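Local coordinates for protein peptidase M28 (Shewanella amazonensis SB2B, PDB 3IIB) that probably acts as a zinc-dependent carboxypeptidase or dipeptidase of family M28, with two zinc ions in its active site, at residues Gln88-Thr93 with Asn203-Leu208; Leu383-Ala388 with Glu436-Pro441. One frame throughout, in Å; residues are numbered along the deposited sequence.

Contact 1. Residues Gln88-Thr93 with Asn203-Leu208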
ATOM      1  N   GLN A  88      10.056   0.552 -17.562  1.00  6.69           N
ATOM      2  CA  GLN A  88       8.999   0.696 -16.594  1.00  7.57           C
ATOM      3  C   GLN A  88       9.451   1.488 -15.376  1.00 10.92           C
ATOM      4  O   GLN A  88      10.611   1.393 -14.976  1.00  8.58           O
ATOM      5  CB  GLN A  88       8.595  -0.678 -16.080  1.00 10.88           C
ATOM      6  CG  GLN A  88       7.939  -1.555 -17.068  1.00 13.07           C
ATOM      7  CD  GLN A  88       6.925  -2.461 -16.475  1.00  8.11           C
ATOM      8  OE1 GLN A  88       6.228  -2.079 -15.568  1.00  6.09           O
ATOM      9  NE2 GLN A  88       6.751  -3.659 -17.065  1.00  5.01           N
ATOM     10  N   PRO A  89       8.510   2.153 -14.696  1.00  9.35           N
ATOM     11  CA  PRO A  89       8.798   2.824 -13.417  1.00 10.57           C
ATOM     12  C   PRO A  89       9.035   1.841 -12.280  1.00  7.75           C
ATOM     13  O   PRO A  89       8.485   0.726 -12.279  1.00  6.98           O
ATOM     14  CB  PRO A  89       7.509   3.612 -13.125  1.00 12.37           C
ATOM     15  CG  PRO A  89       6.735   3.624 -14.391  1.00 11.63           C
ATOM     16  CD  PRO A  89       7.116   2.372 -15.105  1.00 13.13           C
ATOM     17  N   LEU A  90       9.905   2.234 -11.364  1.00  6.85           N
ATOM     18  CA  LEU A  90      10.054   1.578 -10.081  1.00  3.89           C
ATOM     19  C   LEU A  90       9.660   2.513  -8.934  1.00  6.55           C
ATOM     20  O   LEU A  90       9.636   3.750  -9.086  1.00  7.93           O
ATOM     21  CB  LEU A  90      11.494   1.132  -9.920  1.00  7.23           C
ATOM     22  CG  LEU A  90      12.065   0.170 -10.952  1.00  8.22           C
ATOM     23  CD1 LEU A  90      13.600   0.141 -10.856  1.00 11.84           C
ATOM     24  CD2 LEU A  90      11.470  -1.263 -10.859  1.00  7.22           C
ATOM     25  N   VAL A  91       9.316   1.924  -7.791  1.00  6.26           N
ATOM     26  CA  VAL A  91       9.006   2.684  -6.579  1.00  5.48           C
ATOM     27  C   VAL A  91      10.168   2.310  -5.642  1.00  5.19           C
ATOM     28  O   VAL A  91      10.401   1.138  -5.332  1.00  5.84           O
ATOM     29  CB  VAL A  91       7.637   2.349  -5.950  1.00  4.48           C
ATOM     30  CG1 VAL A  91       7.566   2.831  -4.491  1.00  6.66           C
ATOM     31  CG2 VAL A  91       6.457   3.001  -6.806  1.00  3.85           C
ATOM     32  N   VAL A  92      10.924   3.319  -5.290  1.00  3.95           N
ATOM     33  CA  VAL A  92      12.214   3.146  -4.638  1.00  5.61           C
ATOM     34  C   VAL A  92      12.280   4.116  -3.474  1.00  6.10           C
ATOM     35  O   VAL A  92      11.662   5.177  -3.505  1.00  8.95           O
ATOM     36  CB  VAL A  92      13.375   3.396  -5.647  1.00  9.29           C
ATOM     37  CG1 VAL A  92      13.424   4.847  -6.114  1.00 13.16           C
ATOM     38  CG2 VAL A  92      14.712   3.011  -5.081  1.00 12.30           C
ATOM     39  N   THR A  93      13.107   3.787  -2.494  1.00  5.76           N
ATOM     40  CA  THR A  93      13.516   4.758  -1.493  1.00  6.49           C
ATOM     41  C   THR A  93      14.981   4.532  -1.098  1.00  4.53           C
ATOM     42  O   THR A  93      15.466   3.404  -1.078  1.00  4.73           O
ATOM     43  CB  THR A  93      12.588   4.692  -0.253  1.00  7.20           C
ATOM     44  OG1 THR A  93      12.766   5.882   0.529  1.00 11.80           O
ATOM     45  CG2 THR A  93      12.884   3.452   0.568  1.00  4.00           C
ATOM     46  N   ASN A 203       8.411  -4.595  -3.067  1.00  3.26           N
ATOM     47  CA  ASN A 203       8.291  -6.012  -3.370  1.00  3.29           C
ATOM     48  C   ASN A 203       7.749  -6.331  -4.780  1.00  5.59           C
ATOM     49  O   ASN A 203       8.369  -7.124  -5.475  1.00  5.80           O
ATOM     50  CB  ASN A 203       7.528  -6.693  -2.235  1.00  2.48           C
ATOM     51  CG  ASN A 203       8.466  -7.166  -1.138  1.00 12.45           C
ATOM     52  OD1 ASN A 203       9.169  -8.164  -1.302  1.00  8.30           O
ATOM     53  ND2 ASN A 203       8.582  -6.378  -0.074  1.00 12.46           N
ATOM     54  N   PRO A 204       6.664  -5.649  -5.248  1.00  4.66           N
ATOM     55  CA  PRO A 204       6.207  -5.889  -6.633  1.00  6.14           C
ATOM     56  C   PRO A 204       7.281  -5.517  -7.668  1.00  4.55           C
ATOM     57  O   PRO A 204       7.426  -6.173  -8.682  1.00  4.61           O
ATOM     58  CB  PRO A 204       4.959  -5.010  -6.739  1.00  3.34           C
ATOM     59  CG  PRO A 204       4.424  -4.992  -5.297  1.00  6.31           C
ATOM     60  CD  PRO A 204       5.682  -4.849  -4.488  1.00  6.33           C
ATOM     61  N   ASP A 205       8.059  -4.467  -7.393  1.00  4.80           N
ATOM     62  CA  ASP A 205       9.111  -4.088  -8.328  1.00  3.78           C
ATOM     63  C   ASP A 205      10.246  -5.145  -8.411  1.00  4.29           C
ATOM     64  O   ASP A 205      10.809  -5.406  -9.465  1.00  5.52           O
ATOM     65  CB  ASP A 205       9.675  -2.711  -7.937  1.00  2.10           C
ATOM     66  CG  ASP A 205       8.728  -1.599  -8.259  1.00  8.92           C
ATOM     67  OD1 ASP A 205       8.325  -1.497  -9.442  1.00  5.24           O
ATOM     68  OD2 ASP A 205       8.399  -0.829  -7.323  1.00  5.51           O
ATOM     69  N   ALA A 206      10.561  -5.767  -7.288  1.00  6.53           N
ATOM     70  CA  ALA A 206      11.571  -6.816  -7.240  1.00  5.10           C
ATOM     71  C   ALA A 206      11.024  -8.049  -8.004  1.00  4.00           C
ATOM     72  O   ALA A 206      11.765  -8.681  -8.769  1.00  4.60           O
ATOM     73  CB  ALA A 206      11.889  -7.161  -5.797  1.00  4.34           C
ATOM     74  N   ASP A 207       9.709  -8.324  -7.847  1.00  5.11           N
ATOM     75  CA  ASP A 207       9.069  -9.404  -8.601  1.00  5.02           C
ATOM     76  C   ASP A 207       9.188  -9.101 -10.115  1.00  5.99           C
ATOM     77  O   ASP A 207       9.416  -9.993 -10.918  1.00  3.81           O
ATOM     78  CB  ASP A 207       7.584  -9.545  -8.300  1.00  4.00           C
ATOM     79  CG  ASP A 207       7.301  -9.989  -6.900  1.00 10.51           C
ATOM     80  OD1 ASP A 207       8.230 -10.523  -6.239  1.00  7.86           O
ATOM     81  OD2 ASP A 207       6.154  -9.761  -6.448  1.00 11.59           O
ATOM     82  N   LEU A 208       8.983  -7.839 -10.485  1.00  6.92           N
ATOM     83  CA  LEU A 208       9.027  -7.445 -11.893  1.00  5.99           C
ATOM     84  C   LEU A 208      10.420  -7.662 -12.488  1.00  7.98           C
ATOM     85  O   LEU A 208      10.567  -8.165 -13.612  1.00  5.14           O
ATOM     86  CB  LEU A 208       8.606  -5.985 -12.055  1.00  4.92           C
ATOM     87  CG  LEU A 208       8.715  -5.357 -13.446  1.00  3.57           C
ATOM     88  CD1 LEU A 208       7.782  -6.095 -14.404  1.00  6.12           C
ATOM     89  CD2 LEU A 208       8.348  -3.838 -13.316  1.00  2.12           C
TER
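Asp-205 OD2 is gripped by three groups: the backbone N of Val-91, 2.9 Å from OD2, the hydroxyl of Ser-202 just ahead of the helix, and Arg-180 in a salt bridge. The contact sets the first turn of helix 203-213 against strand 88-94 of the large mixed sheet, the helix following directly on strand 198-201, the antiparallel neighbour of 88-94. Strand 88-90 and helix 203-208 run at 139° to each other, N to C, their axes 9.4 Å apart at closest approach. Val-91 N reaches OD2 from above the carboxylate, 56° out of its plane, with an N-H...O angle of 154°. The Asp-205 CG stands opposite its own carbonyl carbon and the carboxylate is carried out to the strand. Its charge is probably steadied by Arg-180. The other oxygen and CB pack on Leu-90, whose CD2 comes 3.5 Å from OD1. One turn further on, Leu-208 reaches across to Gln-88 at an oblique angle. The amide of Gln-88 also serves the dimer: NE2 donates to the carbonyl O of Thr-31 of the second subunit, and Val-32 of that subunit packs on Leu-208. Within the chain, the CD2 methyl of Leu-208 lies 3.6 Å from Gln-88 OE1.

Contact 2. Residues Leu383-Ala388 with Glu436-Pro441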
ATOM      1  N   LEU A 383      25.344  -5.363  31.596  1.00  7.31           N
ATOM      2  CA  LEU A 383      25.713  -4.477  32.673  1.00  5.05           C
ATOM      3  C   LEU A 383      25.063  -4.896  33.991  1.00  5.37           C
ATOM      4  O   LEU A 383      25.185  -4.210  35.023  1.00  7.00           O
ATOM      5  CB  LEU A 383      25.352  -3.037  32.299  1.00  8.16           C
ATOM      6  CG  LEU A 383      25.994  -2.541  30.976  1.00  4.70           C
ATOM      7  CD1 LEU A 383      25.412  -1.179  30.598  1.00  6.23           C
ATOM      8  CD2 LEU A 383      27.515  -2.486  31.118  1.00 12.88           C
ATOM      9  N   GLY A 384      24.391  -6.047  33.953  1.00  4.60           N
ATOM     10  CA  GLY A 384      23.853  -6.655  35.168  1.00  7.36           C
ATOM     11  C   GLY A 384      22.378  -6.435  35.427  1.00  6.00           C
ATOM     12  O   GLY A 384      21.835  -6.950  36.418  1.00  6.24           O
ATOM     13  N   VAL A 385      21.732  -5.687  34.542  1.00  6.55           N
ATOM     14  CA  VAL A 385      20.355  -5.222  34.720  1.00  3.98           C
ATOM     15  C   VAL A 385      19.407  -6.263  34.143  1.00  3.88           C
ATOM     16  O   VAL A 385      19.511  -6.631  32.958  1.00  3.45           O
ATOM     17  CB  VAL A 385      20.111  -3.884  34.014  1.00  5.88           C
ATOM     18  CG1 VAL A 385      18.670  -3.394  34.289  1.00  4.89           C
ATOM     19  CG2 VAL A 385      21.154  -2.845  34.484  1.00  4.21           C
ATOM     20  N   PRO A 386      18.502  -6.778  34.990  1.00  4.28           N
ATOM     21  CA  PRO A 386      17.478  -7.690  34.486  1.00  4.46           C
ATOM     22  C   PRO A 386      16.551  -7.021  33.482  1.00  3.36           C
ATOM     23  O   PRO A 386      16.337  -5.804  33.514  1.00  3.20           O
ATOM     24  CB  PRO A 386      16.695  -8.091  35.771  1.00  3.46           C
ATOM     25  CG  PRO A 386      17.616  -7.857  36.880  1.00  2.00           C
ATOM     26  CD  PRO A 386      18.408  -6.635  36.454  1.00  4.37           C
ATOM     27  N   VAL A 387      15.996  -7.820  32.575  1.00  4.04           N
ATOM     28  CA  VAL A 387      15.052  -7.333  31.621  1.00  2.67           C
ATOM     29  C   VAL A 387      13.954  -8.366  31.399  1.00  4.38           C
ATOM     30  O   VAL A 387      14.067  -9.502  31.832  1.00  4.37           O
ATOM     31  CB  VAL A 387      15.710  -6.971  30.243  1.00  2.50           C
ATOM     32  CG1 VAL A 387      16.727  -5.795  30.408  1.00  3.90           C
ATOM     33  CG2 VAL A 387      16.315  -8.204  29.552  1.00  4.26           C
ATOM     34  N   ALA A 388      12.880  -7.911  30.747  1.00  4.38           N
ATOM     35  CA  ALA A 388      11.847  -8.779  30.201  1.00  4.28           C
ATOM     36  C   ALA A 388      11.593  -8.404  28.744  1.00  5.62           C
ATOM     37  O   ALA A 388      11.811  -7.245  28.331  1.00  5.38           O
ATOM     38  CB  ALA A 388      10.542  -8.667  31.029  1.00  3.77           C
ATOM     39  N   GLU A 436      14.103 -11.264  44.374  1.00  3.77           N
ATOM     40  CA  GLU A 436      15.457 -10.865  44.048  1.00  4.09           C
ATOM     41  C   GLU A 436      15.770 -11.311  42.639  1.00  4.35           C
ATOM     42  O   GLU A 436      15.792 -12.496  42.362  1.00  4.43           O
ATOM     43  CB  GLU A 436      16.466 -11.434  45.069  1.00  3.41           C
ATOM     44  CG  GLU A 436      17.892 -11.163  44.681  1.00  6.02           C
ATOM     45  CD  GLU A 436      18.155  -9.675  44.544  1.00  6.35           C
ATOM     46  OE1 GLU A 436      18.006  -8.971  45.555  1.00  9.30           O
ATOM     47  OE2 GLU A 436      18.508  -9.235  43.425  1.00  6.53           O
ATOM     48  N   LEU A 437      16.031 -10.362  41.746  1.00  6.75           N
ATOM     49  CA  LEU A 437      16.224 -10.671  40.332  1.00  4.71           C
ATOM     50  C   LEU A 437      17.688 -10.889  39.897  1.00  6.43           C
ATOM     51  O   LEU A 437      17.952 -11.330  38.775  1.00  4.75           O
ATOM     52  CB  LEU A 437      15.565  -9.601  39.448  1.00  3.84           C
ATOM     53  CG  LEU A 437      14.067  -9.327  39.636  1.00  4.28           C
ATOM     54  CD1 LEU A 437      13.652  -8.312  38.542  1.00  2.58           C
ATOM     55  CD2 LEU A 437      13.248 -10.656  39.571  1.00  2.10           C
ATOM     56  N   ARG A 438      18.620 -10.611  40.790  1.00  4.89           N
ATOM     57  CA  ARG A 438      20.026 -10.661  40.482  1.00  5.23           C
ATOM     58  C   ARG A 438      20.682 -11.776  41.340  1.00  7.32           C
ATOM     59  O   ARG A 438      20.138 -12.192  42.383  1.00  8.11           O
ATOM     60  CB  ARG A 438      20.640  -9.292  40.776  1.00  7.80           C
ATOM     61  CG  ARG A 438      20.132  -8.182  39.899  1.00  4.90           C
ATOM     62  CD  ARG A 438      20.786  -6.911  40.269  1.00  8.45           C
ATOM     63  NE  ARG A 438      20.269  -5.799  39.469  1.00  6.44           N
ATOM     64  CZ  ARG A 438      21.024  -4.886  38.866  1.00  3.76           C
ATOM     65  NH1 ARG A 438      22.336  -4.920  38.996  1.00  5.21           N
ATOM     66  NH2 ARG A 438      20.469  -3.950  38.121  1.00  4.84           N
ATOM     67  N   PRO A 439      21.848 -12.262  40.922  1.00  4.58           N
ATOM     68  CA  PRO A 439      22.558 -11.946  39.712  1.00  8.04           C
ATOM     69  C   PRO A 439      22.020 -12.688  38.505  1.00  8.35           C
ATOM     70  O   PRO A 439      21.475 -13.789  38.631  1.00  6.53           O
ATOM     71  CB  PRO A 439      23.968 -12.443  40.021  1.00 10.64           C
ATOM     72  CG  PRO A 439      23.739 -13.671  40.824  1.00 11.31           C
ATOM     73  CD  PRO A 439      22.541 -13.317  41.688  1.00  9.71           C
ATOM     74  N   LEU A 440      22.197 -12.104  37.319  1.00  9.87           N
ATOM     75  CA  LEU A 440      21.833 -12.774  36.077  1.00  9.07           C
ATOM     76  C   LEU A 440      22.783 -13.927  35.825  1.00 10.79           C
ATOM     77  O   LEU A 440      23.994 -13.768  35.994  1.00 12.43           O
ATOM     78  CB  LEU A 440      21.940 -11.805  34.891  1.00 10.45           C
ATOM     79  CG  LEU A 440      21.076 -10.556  34.956  1.00  7.69           C
ATOM     80  CD1 LEU A 440      21.101  -9.739  33.601  1.00  2.87           C
ATOM     81  CD2 LEU A 440      19.674 -10.941  35.347  1.00  4.95           C
ATOM     82  N   PRO A 441      22.260 -15.083  35.392  1.00 11.92           N
ATOM     83  CA  PRO A 441      23.139 -16.189  35.010  1.00 12.59           C
ATOM     84  C   PRO A 441      23.888 -15.871  33.698  1.00 18.26           C
ATOM     85  O   PRO A 441      23.432 -15.023  32.913  1.00 13.96           O
ATOM     86  CB  PRO A 441      22.174 -17.354  34.820  1.00 14.24           C
ATOM     87  CG  PRO A 441      20.888 -16.706  34.427  1.00 13.29           C
ATOM     88  CD  PRO A 441      20.851 -15.363  35.085  1.00 12.35           C
TER
HETATM   89  O   HOH W   1      23.769  -3.196  37.298  1.00  8.86           O
HETATM   90  O   HOH W   2      23.055  -9.148  37.623  1.00  8.88           O
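Arg-438 lays one face of its guanidinium over the carbonyl oxygen of Gly-384, which sits 3.2 Å from the plane, above the centre of the group. This is how the C-terminal tail, beyond helix 413-432, packs against the loop leading into strand 387-392, whose start bonds to both strand 324-329 of the large mixed sheet and strand 337-343. The side chain runs extended from CG to NE (chi2 180°, chi3 -178°) and crosses the Pro-386 ring at about a right angle, bringing NE to 3.6 Å from Pro-386 CD. With the oxygen over its face, the guanidinium makes no direct hydrogen bond to Gly-384 O. NH1 donates in the plane of the group to a water at 2.8 Å, which in turn donates to Leu-383 O; NH2 donates to His-324 O. Cut back to an alanine, this position would probably lose the donors to that water and to His-324 O and uncover the face of the Gly-384 peptide. Glu-436 steadies the root of the arginine, its OE2 accepting the Arg-438 backbone N at 3.0 Å through the anti lone pair. Pro-386 supplies the apolar part of the contact: its CG meets Leu-437 CB at 3.7 Å and Leu-440 CD2 at 4.0 Å. The other methyl of Leu-440, CD1, rests on the carbonyl of Val-385. Gly-384 O has its own hydrogen-bond partner, a second water that donates to it at 2.8 Å and accepts from Leu-440 N at 3.1 Å.

Overall arrangement
Contacts 1 and 2 lie on opposite sides of the chain's centre, their own centres about 46 Å apart and their nearest atoms about 29 Å apart. In sequence they follow in series, 88-93 with 203-208 closing before 383-388 with 436-441 opens. Both lie away from the two-zinc site formed by His-257, Asp-269, Glu-304, Asp-331 and His-402. Contact 1 reaches the second subunit, whereas no other chain of the assembly touches contact 2, which ties the C-terminal tail down on its own subunit. The two differ in chemistry as well: a buried carboxylate bonded straight to the strand in contact 1, a guanidinium laid over a carbonyl oxygen and bridging waters in contact 2.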